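Local coordinates for sensor protein (Bacteroides thetaiotaomicron, PDB 2X7X) that binds beta-D-fructose through its periplasmic domain and, as part of a hybrid two-component system, probably relays the sugar signal by histidine phosphorylation to gene expression, at residues Ile68-Ala73 with Arg95-Asp100; Thr103-Ala108 with Pro266-Met271; Asp54-Met59 with Thr77-Glu82. One frame throughout, in Å; residues are numbered along the deposited sequence.

Overall arrangement
All three contacts belong to one lobe of a periplasmic-binding-protein fold, built round a parallel sheet, and show how chemistry follows position. Contact 1 is the buried one: two loops at the ends of strands 65-68 and 90-93 meet through waters and an arginine that reaches the fructose. Contact 2, partly buried, pairs the sheet's outermost strand 268-271 with strand 104-108 by regular backbone bonds. Contact 3 is a surface contact away from the sugar, a small apolar touch and one weak polar bond between helices 48-60 and 73-85. A loop of contact 1 leads into helix 73-85, whose T77 and E81 probably bond to L98 N and S99 OG respectively, whereas K96 packs on Y105 of contact 2.

Contact 1. Residues Ile68-Ala73 with Arg95-Asp100; sequences ISANEA and RKILSD. With FRU (beta-D-fructofuranose), chain E.
One water ties R95 to the loop that A70 belongs to: it donates to I68 O and, at 2.6 Å, to R95 O, and it accepts from A70 N. The place is characteristic of periplasmic binding proteins, in which loops following neighbouring parallel strands, here 65-68 and 90-93, line the sugar cleft between two lobes. A second water links the carbonyls of A70 and K96, so two waters bridge the loop backbones, beside the direct contacts.

R95 turns this joint toward the ligand. Its CG stands opposite its carbonyl carbon (chi1 -51°) and the chain runs extended to NE, alongside N71, carrying the guanidinium to the fructose. NE donates an almost straight bond to fructose O6 (2.9 Å, 165°), and NH2 gives a longer one of 3.3 Å to O5. From the same group NH1 donates a hydrogen bond to N71 O, 3.1 Å, bent at the hydrogen (136°) but in the carbonyl plane on a lone pair. Three bonds thus fix the rotation of the planar group. S69 acts in the second shell, its OG bonded to D94, which also binds the fructose, while K96 carries its charge to a salt bridge with E145. Farther from the sugar the contact turns apolar: I97 CG2 touches A70 CB at 3.7 Å, and L98 lays its CD2 against A73 CB, also at 3.7 Å.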
loop_
_atom_site.group_PDB
_atom_site.type_symbol
_atom_site.label_atom_id
_atom_site.label_comp_id
_atom_site.label_asym_id
_atom_site.label_seq_id
_atom_site.Cartn_x
_atom_site.Cartn_y
_atom_site.Cartn_z
ATOM N N ILE A 68 -22.522 9.441 -14.204
ATOM C CA ILE A 68 -21.828 10.309 -15.156
ATOM C C ILE A 68 -20.683 11.112 -14.537
ATOM O O ILE A 68 -20.764 11.584 -13.397
ATOM C CB ILE A 68 -22.812 11.278 -15.906
ATOM C CG1 ILE A 68 -22.066 12.092 -16.966
ATOM C CG2 ILE A 68 -23.511 12.206 -14.937
ATOM C CD1 ILE A 68 -22.927 12.996 -17.791
ATOM N N SER A 69 -19.623 11.265 -15.322
ATOM C CA SER A 69 -18.549 12.202 -15.038
ATOM C C SER A 69 -18.549 13.305 -16.106
ATOM O O SER A 69 -18.091 13.089 -17.230
ATOM C CB SER A 69 -17.209 11.465 -14.988
ATOM O OG SER A 69 -16.136 12.368 -15.208
ATOM N N ALA A 70 -19.052 14.487 -15.740
ATOM C CA ALA A 70 -19.326 15.580 -16.696
ATOM C C ALA A 70 -18.091 16.244 -17.327
ATOM O O ALA A 70 -17.373 16.991 -16.662
ATOM C CB ALA A 70 -20.221 16.629 -16.039
ATOM N N ASN A 71 -17.884 15.995 -18.621
ATOM C CA ASN A 71 -16.685 16.434 -19.363
ATOM C C ASN A 71 -16.281 17.881 -19.128
ATOM O O ASN A 71 -15.121 18.170 -18.845
ATOM C CB ASN A 71 -16.854 16.189 -20.861
ATOM C CG ASN A 71 -15.599 16.509 -21.650
ATOM O OD1 ASN A 71 -14.577 15.857 -21.489
ATOM N ND2 ASN A 71 -15.678 17.501 -22.520
ATOM N N GLU A 72 -17.241 18.780 -19.287
ATOM C CA GLU A 72 -17.094 20.162 -18.894
ATOM C C GLU A 72 -18.368 20.485 -18.151
ATOM O O GLU A 72 -19.396 19.879 -18.427
ATOM C CB GLU A 72 -16.923 21.070 -20.106
ATOM C CG GLU A 72 -15.766 20.664 -20.994
ATOM C CD GLU A 72 -15.318 21.752 -21.939
ATOM O OE1 GLU A 72 -15.325 21.513 -23.163
ATOM O OE2 GLU A 72 -14.949 22.848 -21.462
ATOM N N ALA A 73 -18.302 21.425 -17.213
ATOM C CA ALA A 73 -19.418 21.702 -16.303
ATOM C C ALA A 73 -20.632 22.337 -16.974
ATOM O O ALA A 73 -21.748 21.823 -16.869
ATOM C CB ALA A 73 -18.952 22.564 -15.134
ATOM N N ARG A 95 -16.094 14.639 -11.695
ATOM C CA ARG A 95 -16.401 15.961 -12.226
ATOM C C ARG A 95 -17.832 16.350 -11.890
ATOM O O ARG A 95 -18.673 15.482 -11.689
ATOM C CB ARG A 95 -16.177 16.001 -13.721
ATOM C CG ARG A 95 -14.831 15.492 -14.087
ATOM C CD ARG A 95 -14.402 15.940 -15.452
ATOM N NE ARG A 95 -13.110 15.336 -15.761
ATOM C CZ ARG A 95 -12.534 15.355 -16.953
ATOM N NH1 ARG A 95 -13.115 15.949 -17.996
ATOM N NH2 ARG A 95 -11.372 14.760 -17.096
ATOM N N LYS A 96 -18.088 17.654 -11.806
ATOM C CA LYS A 96 -19.387 18.183 -11.365
ATOM C C LYS A 96 -20.105 18.946 -12.490
ATOM O O LYS A 96 -19.527 19.223 -13.546
ATOM C CB LYS A 96 -19.206 19.178 -10.205
ATOM C CG LYS A 96 -18.698 18.661 -8.868
ATOM C CD LYS A 96 -18.189 19.879 -8.092
ATOM C CE LYS A 96 -17.677 19.557 -6.714
ATOM N NZ LYS A 96 -16.928 20.726 -6.135
ATOM N N ILE A 97 -21.361 19.308 -12.228
ATOM C CA ILE A 97 -22.112 20.231 -13.078
ATOM C C ILE A 97 -22.385 21.512 -12.295
ATOM O O ILE A 97 -21.848 21.700 -11.197
ATOM C CB ILE A 97 -23.424 19.610 -13.614
ATOM C CG1 ILE A 97 -24.319 19.135 -12.470
ATOM C CG2 ILE A 97 -23.121 18.475 -14.584
ATOM C CD1 ILE A 97 -25.732 18.784 -12.891
ATOM N N LEU A 98 -23.220 22.387 -12.848
ATOM C CA LEU A 98 -23.433 23.706 -12.262
ATOM C C LEU A 98 -24.805 23.910 -11.622
ATOM O O LEU A 98 -25.244 25.041 -11.435
ATOM C CB LEU A 98 -23.139 24.796 -13.300
ATOM C CG LEU A 98 -21.715 24.779 -13.866
ATOM C CD1 LEU A 98 -21.522 25.896 -14.868
ATOM C CD2 LEU A 98 -20.652 24.834 -12.745
ATOM N N SER A 99 -25.474 22.820 -11.273
ATOM C CA SER A 99 -26.733 22.897 -10.549
ATOM C C SER A 99 -26.858 21.700 -9.634
ATOM O O SER A 99 -25.967 20.854 -9.589
ATOM C CB SER A 99 -27.915 22.948 -11.507
ATOM O OG SER A 99 -28.033 21.723 -12.195
ATOM N N ASP A 100 -27.975 21.627 -8.917
ATOM C CA ASP A 100 -28.163 20.643 -7.850
ATOM C C ASP A 100 -29.167 19.589 -8.283
ATOM O O ASP A 100 -29.741 18.874 -7.461
ATOM C CB ASP A 100 -28.648 21.348 -6.579
ATOM C CG ASP A 100 -30.007 22.034 -6.757
ATOM O OD1 ASP A 100 -30.406 22.376 -7.897
ATOM O OD2 ASP A 100 -30.678 22.239 -5.733
HETATM C C1 FRU E . -8.915 10.708 -15.923
HETATM C C2 FRU E . -8.430 12.109 -15.601
HETATM C C3 FRU E . -7.406 12.119 -14.470
HETATM C C4 FRU E . -7.787 13.371 -13.704
HETATM C C5 FRU E . -9.306 13.312 -13.789
HETATM C C6 FRU E . -10.022 14.649 -13.602
HETATM O O1 FRU E . -9.574 10.706 -17.187
HETATM O O2 FRU E . -7.920 12.700 -16.802
HETATM O O3 FRU E . -6.050 12.111 -14.941
HETATM O O4 FRU E . -7.293 13.374 -12.361
HETATM O O5 FRU E . -9.536 12.869 -15.130
HETATM O O6 FRU E . -11.447 14.431 -13.579
HETATM O O HOH W 1 -20.382 14.407 -13.326
HETATM O O HOH W 2 -16.935 19.200 -15.003
#

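Contact 2. Residues Thr103-Ala108 with Pro266-Met271; sequences TAYIGA and PKETVM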
loop_
_atom_site.group_PDB
_atom_site.type_symbol
_atom_site.label_atom_id
_atom_site.label_comp_id
_atom_site.label_asym_id
_atom_site.label_seq_id
_atom_site.Cartn_x
_atom_site.Cartn_y
_atom_site.Cartn_z
ATOM N N THR A 103 -28.953 13.163 -8.123
ATOM C CA THR A 103 -29.334 12.412 -6.929
ATOM C C THR A 103 -28.234 12.404 -5.856
ATOM O O THR A 103 -28.501 12.641 -4.670
ATOM C CB THR A 103 -29.718 10.970 -7.284
ATOM O OG1 THR A 103 -30.547 10.970 -8.457
ATOM C CG2 THR A 103 -30.445 10.316 -6.124
ATOM N N ALA A 104 -27.001 12.114 -6.276
ATOM C CA ALA A 104 -25.872 12.044 -5.348
ATOM C C ALA A 104 -24.539 12.348 -6.010
ATOM O O ALA A 104 -24.335 12.083 -7.197
ATOM C CB ALA A 104 -25.822 10.674 -4.653
ATOM N N TYR A 105 -23.634 12.913 -5.221
ATOM C CA TYR A 105 -22.284 13.225 -5.676
ATOM C C TYR A 105 -21.271 12.388 -4.907
ATOM O O TYR A 105 -21.357 12.262 -3.687
ATOM C CB TYR A 105 -21.979 14.719 -5.497
ATOM C CG TYR A 105 -20.536 15.080 -5.777
ATOM C CD1 TYR A 105 -20.001 14.964 -7.067
ATOM C CD2 TYR A 105 -19.694 15.514 -4.754
ATOM C CE1 TYR A 105 -18.663 15.271 -7.327
ATOM C CE2 TYR A 105 -18.353 15.833 -5.005
ATOM C CZ TYR A 105 -17.848 15.712 -6.294
ATOM O OH TYR A 105 -16.524 16.026 -6.544
ATOM N N ILE A 106 -20.322 11.801 -5.631
ATOM C CA ILE A 106 -19.149 11.205 -4.986
ATOM C C ILE A 106 -17.847 11.598 -5.689
ATOM O O ILE A 106 -17.751 11.583 -6.920
ATOM C CB ILE A 106 -19.263 9.675 -4.861
ATOM C CG1 ILE A 106 -18.092 9.124 -4.043
ATOM C CG2 ILE A 106 -19.348 9.035 -6.233
ATOM C CD1 ILE A 106 -18.104 7.616 -3.863
ATOM N N GLY A 107 -16.844 11.945 -4.894
ATOM C CA GLY A 107 -15.536 12.309 -5.440
ATOM C C GLY A 107 -14.571 12.831 -4.405
ATOM O O GLY A 107 -14.910 12.932 -3.232
ATOM N N ALA A 108 -13.358 13.161 -4.833
ATOM C CA ALA A 108 -12.371 13.721 -3.929
ATOM C C ALA A 108 -12.336 15.235 -4.100
ATOM O O ALA A 108 -12.652 15.730 -5.178
ATOM C CB ALA A 108 -11.028 13.115 -4.200
ATOM N N PRO A 266 -25.772 8.811 1.741
ATOM C CA PRO A 266 -25.358 10.208 1.739
ATOM C C PRO A 266 -25.530 10.788 0.345
ATOM O O PRO A 266 -25.238 10.120 -0.642
ATOM C CB PRO A 266 -23.877 10.140 2.124
ATOM C CG PRO A 266 -23.425 8.789 1.655
ATOM C CD PRO A 266 -24.622 7.882 1.731
ATOM N N LYS A 267 -26.031 12.013 0.270
ATOM C CA LYS A 267 -26.173 12.717 -1.001
ATOM C C LYS A 267 -24.807 13.205 -1.452
ATOM O O LYS A 267 -24.569 13.402 -2.643
ATOM C CB LYS A 267 -27.149 13.890 -0.876
ATOM C CG LYS A 267 -27.287 14.447 0.541
ATOM C CD LYS A 267 -28.203 13.556 1.397
ATOM C CE LYS A 267 -27.682 13.451 2.825
ATOM N NZ LYS A 267 -28.144 12.219 3.543
ATOM N N GLU A 268 -23.909 13.382 -0.491
ATOM C CA GLU A 268 -22.553 13.769 -0.810
ATOM C C GLU A 268 -21.505 12.924 -0.075
ATOM O O GLU A 268 -21.500 12.838 1.152
ATOM C CB GLU A 268 -22.360 15.257 -0.560
ATOM C CG GLU A 268 -21.183 15.827 -1.311
ATOM C CD GLU A 268 -21.389 17.264 -1.717
ATOM O OE1 GLU A 268 -22.546 17.650 -2.017
ATOM O OE2 GLU A 268 -20.383 17.998 -1.746
ATOM N N THR A 269 -20.643 12.285 -0.853
ATOM C CA THR A 269 -19.545 11.515 -0.317
ATOM C C THR A 269 -18.228 12.088 -0.817
ATOM O O THR A 269 -17.922 12.054 -2.019
ATOM C CB THR A 269 -19.650 10.037 -0.706
ATOM O OG1 THR A 269 -20.946 9.545 -0.345
ATOM C CG2 THR A 269 -18.570 9.210 0.004
ATOM N N VAL A 270 -17.458 12.630 0.117
ATOM C CA VAL A 270 -16.150 13.180 -0.198
ATOM C C VAL A 270 -15.043 12.186 0.165
ATOM O O VAL A 270 -14.977 11.701 1.296
ATOM C CB VAL A 270 -15.925 14.555 0.483
ATOM C CG1 VAL A 270 -16.351 14.525 1.947
ATOM C CG2 VAL A 270 -14.463 14.995 0.348
ATOM N N MET A 271 -14.187 11.891 -0.810
ATOM C CA MET A 271 -13.056 10.971 -0.629
ATOM C C MET A 271 -11.744 11.724 -0.378
ATOM O O MET A 271 -11.598 12.889 -0.747
ATOM C CB MET A 271 -12.924 10.044 -1.836
ATOM C CG MET A 271 -14.230 9.381 -2.230
ATOM S SD MET A 271 -14.110 8.163 -3.563
ATOM C CE MET A 271 -14.031 9.152 -5.068
HETATM O O HOH W 3 -22.645 10.495 -2.180
#
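I106 sets its CG1 opposite its backbone N (chi1 -174°), and M271 keeps CG beside its own N (chi1 -50°) with chi2 extended, which places M271 SD 4.0 Å from I106 CD1. A bend at chi3 (-79°) then turns the methionine methyl CE over the neighbouring strand as far as G107 CA, 3.5 Å away. With an alanine here in place of M271, SD and CE are gone, which is likely to leave a gap beside I106 CD1 and over the G107 backbone. T269 stands alongside I106 and points the same way, with its CB at 3.8 Å from I106 CG1.

Y105 and E268 occupy the other face of the sheet. There E268 CG comes to the edge of the Y105 ring, at CD2, and the carboxylate plane is nearly perpendicular to the ring. Four backbone bonds alternate in donor from strand to strand, beginning with Y105 N to K267 O at 2.8 Å. A water donates to Y105 O and P266 O and pairs with T269 OG1. L255 of helix 249-260 packs on A104 and I106. By this parallel pairing the late strand 268-271 completes the first lobe's sheet, characteristic of periplasmic binding proteins whose chain passes repeatedly between two lobes.

Contact 3. Residues Asp54-Met59 with Thr77-Glu82; sequences DVHYFM and TPIVEE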
loop_
_atom_site.group_PDB
_atom_site.type_symbol
_atom_site.label_atom_id
_atom_site.label_comp_id
_atom_site.label_asym_id
_atom_site.label_seq_id
_atom_site.Cartn_x
_atom_site.Cartn_y
_atom_site.Cartn_z
ATOM N N ASP A 54 -24.286 9.793 -25.479
ATOM C CA ASP A 54 -24.266 8.690 -24.523
ATOM C C ASP A 54 -25.366 8.825 -23.461
ATOM O O ASP A 54 -26.010 7.837 -23.103
ATOM C CB ASP A 54 -22.883 8.539 -23.873
ATOM C CG ASP A 54 -21.770 8.268 -24.895
ATOM O OD1 ASP A 54 -21.961 7.448 -25.820
ATOM O OD2 ASP A 54 -20.691 8.875 -24.773
ATOM N N VAL A 55 -25.603 10.039 -22.972
ATOM C CA VAL A 55 -26.683 10.238 -21.998
ATOM C C VAL A 55 -28.059 10.008 -22.643
ATOM O O VAL A 55 -28.892 9.293 -22.085
ATOM C CB VAL A 55 -26.604 11.609 -21.258
ATOM C CG1 VAL A 55 -27.741 11.751 -20.247
ATOM C CG2 VAL A 55 -25.283 11.749 -20.543
ATOM N N HIS A 56 -28.282 10.584 -23.824
ATOM C CA HIS A 56 -29.532 10.349 -24.561
ATOM C C HIS A 56 -29.767 8.860 -24.821
ATOM O O HIS A 56 -30.890 8.378 -24.654
ATOM C CB HIS A 56 -29.599 11.158 -25.865
ATOM C CG HIS A 56 -29.743 12.636 -25.657
ATOM N ND1 HIS A 56 -29.284 13.565 -26.569
ATOM C CD2 HIS A 56 -30.281 13.347 -24.636
ATOM C CE1 HIS A 56 -29.543 14.785 -26.125
ATOM N NE2 HIS A 56 -30.146 14.680 -24.953
ATOM N N TYR A 57 -28.704 8.145 -25.200
ATOM C CA TYR A 57 -28.733 6.690 -25.388
ATOM C C TYR A 57 -29.208 5.944 -24.136
ATOM O O TYR A 57 -30.069 5.062 -24.210
ATOM C CB TYR A 57 -27.345 6.190 -25.806
ATOM C CG TYR A 57 -27.224 4.686 -25.961
ATOM C CD1 TYR A 57 -27.138 4.099 -27.227
ATOM C CD2 TYR A 57 -27.177 3.850 -24.840
ATOM C CE1 TYR A 57 -27.022 2.711 -27.373
ATOM C CE2 TYR A 57 -27.068 2.469 -24.972
ATOM C CZ TYR A 57 -26.991 1.906 -26.237
ATOM O OH TYR A 57 -26.878 0.535 -26.350
ATOM N N PHE A 58 -28.632 6.295 -22.992
ATOM C CA PHE A 58 -28.991 5.659 -21.732
ATOM C C PHE A 58 -30.421 6.005 -21.306
ATOM O O PHE A 58 -31.083 5.221 -20.617
ATOM C CB PHE A 58 -27.979 6.021 -20.639
ATOM C CG PHE A 58 -26.654 5.286 -20.752
ATOM C CD1 PHE A 58 -26.612 3.892 -20.852
ATOM C CD2 PHE A 58 -25.447 5.986 -20.724
ATOM C CE1 PHE A 58 -25.387 3.215 -20.947
ATOM C CE2 PHE A 58 -24.224 5.323 -20.815
ATOM C CZ PHE A 58 -24.191 3.937 -20.922
ATOM N N MET A 59 -30.892 7.176 -21.726
ATOM C CA MET A 59 -32.271 7.599 -21.479
ATOM C C MET A 59 -33.279 6.849 -22.359
ATOM O O MET A 59 -34.354 6.478 -21.891
ATOM C CB MET A 59 -32.409 9.103 -21.688
ATOM C CG MET A 59 -32.114 9.937 -20.456
ATOM S SD MET A 59 -31.907 11.698 -20.805
ATOM C CE MET A 59 -32.874 11.916 -22.311
ATOM N N THR A 77 -24.503 20.528 -18.108
ATOM C CA THR A 77 -25.547 20.817 -17.121
ATOM C C THR A 77 -26.962 20.581 -17.678
ATOM O O THR A 77 -27.704 19.782 -17.116
ATOM C CB THR A 77 -25.387 22.232 -16.486
ATOM O OG1 THR A 77 -24.168 22.278 -15.737
ATOM C CG2 THR A 77 -26.556 22.554 -15.547
ATOM N N PRO A 78 -27.329 21.240 -18.797
ATOM C CA PRO A 78 -28.679 20.972 -19.327
ATOM C C PRO A 78 -28.953 19.473 -19.523
ATOM O O PRO A 78 -30.028 18.975 -19.145
ATOM C CB PRO A 78 -28.699 21.719 -20.670
ATOM C CG PRO A 78 -27.266 22.123 -20.947
ATOM C CD PRO A 78 -26.593 22.217 -19.622
ATOM N N ILE A 79 -27.966 18.761 -20.061
ATOM C CA ILE A 79 -28.109 17.340 -20.349
ATOM C C ILE A 79 -28.319 16.466 -19.104
ATOM O O ILE A 79 -29.077 15.503 -19.142
ATOM C CB ILE A 79 -26.963 16.835 -21.247
ATOM C CG1 ILE A 79 -27.298 17.107 -22.710
ATOM C CG2 ILE A 79 -26.748 15.331 -21.083
ATOM C CD1 ILE A 79 -27.073 18.526 -23.174
ATOM N N VAL A 80 -27.665 16.794 -17.998
ATOM C CA VAL A 80 -27.905 16.033 -16.770
ATOM C C VAL A 80 -29.271 16.395 -16.160
ATOM O O VAL A 80 -29.964 15.527 -15.610
ATOM C CB VAL A 80 -26.730 16.164 -15.750
ATOM C CG1 VAL A 80 -27.102 15.604 -14.391
ATOM C CG2 VAL A 80 -25.514 15.440 -16.263
ATOM N N GLU A 81 -29.656 17.670 -16.268
ATOM C CA GLU A 81 -30.961 18.127 -15.783
ATOM C C GLU A 81 -32.126 17.380 -16.445
ATOM O O GLU A 81 -33.066 16.970 -15.757
ATOM C CB GLU A 81 -31.108 19.638 -15.933
ATOM C CG GLU A 81 -30.475 20.414 -14.783
ATOM C CD GLU A 81 -30.390 21.915 -15.029
ATOM O OE1 GLU A 81 -30.062 22.649 -14.073
ATOM O OE2 GLU A 81 -30.642 22.365 -16.173
ATOM N N GLU A 82 -32.041 17.181 -17.763
ATOM C CA GLU A 82 -32.992 16.329 -18.487
ATOM C C GLU A 82 -33.156 14.971 -17.823
ATOM O O GLU A 82 -34.262 14.610 -17.408
ATOM C CB GLU A 82 -32.565 16.119 -19.932
ATOM C CG GLU A 82 -32.593 17.362 -20.779
ATOM C CD GLU A 82 -32.149 17.076 -22.192
ATOM O OE1 GLU A 82 -31.716 18.026 -22.892
ATOM O OE2 GLU A 82 -32.232 15.890 -22.600
#
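V55 and I79 face each other across the groove between two neighbouring helices, each with its CB directed at the opposite helix. The helices run almost parallel, 6° between their short axes and 10.4 Å apart, as expected for adjacent connecting helices on one side of the parallel sheet in this alpha/beta lobe of a periplasmic binding protein. Strand 65-68 lies beneath both: V55 packs on L66 and I68, and V80 on I68.

The apolar touch is narrow. I79 holds its CG2 opposite its backbone N, which sets that methyl against the branch point of the valine, 3.7 Å from V55 CB and about as far from both valine methyls. The side chains meet at a slant, not end to end.

A polar pair follows, one residue after V55 and three after I79. The CG of H56 is opposite its carbonyl carbon (chi1 -69°), and the imidazole swings across the gap toward E82, whose chain is fully extended beyond CG. The ring and carboxylate planes are nearly parallel (14°), with OE2 at the ring edge near its plane, yet the hydrogen bond from H56 NE2 to E82 OE2 is weak, 3.4 Å long and bent. M59 passes E82 at about a right angle, and its methyl CE ends 4.0 Å from that same E82 OE2.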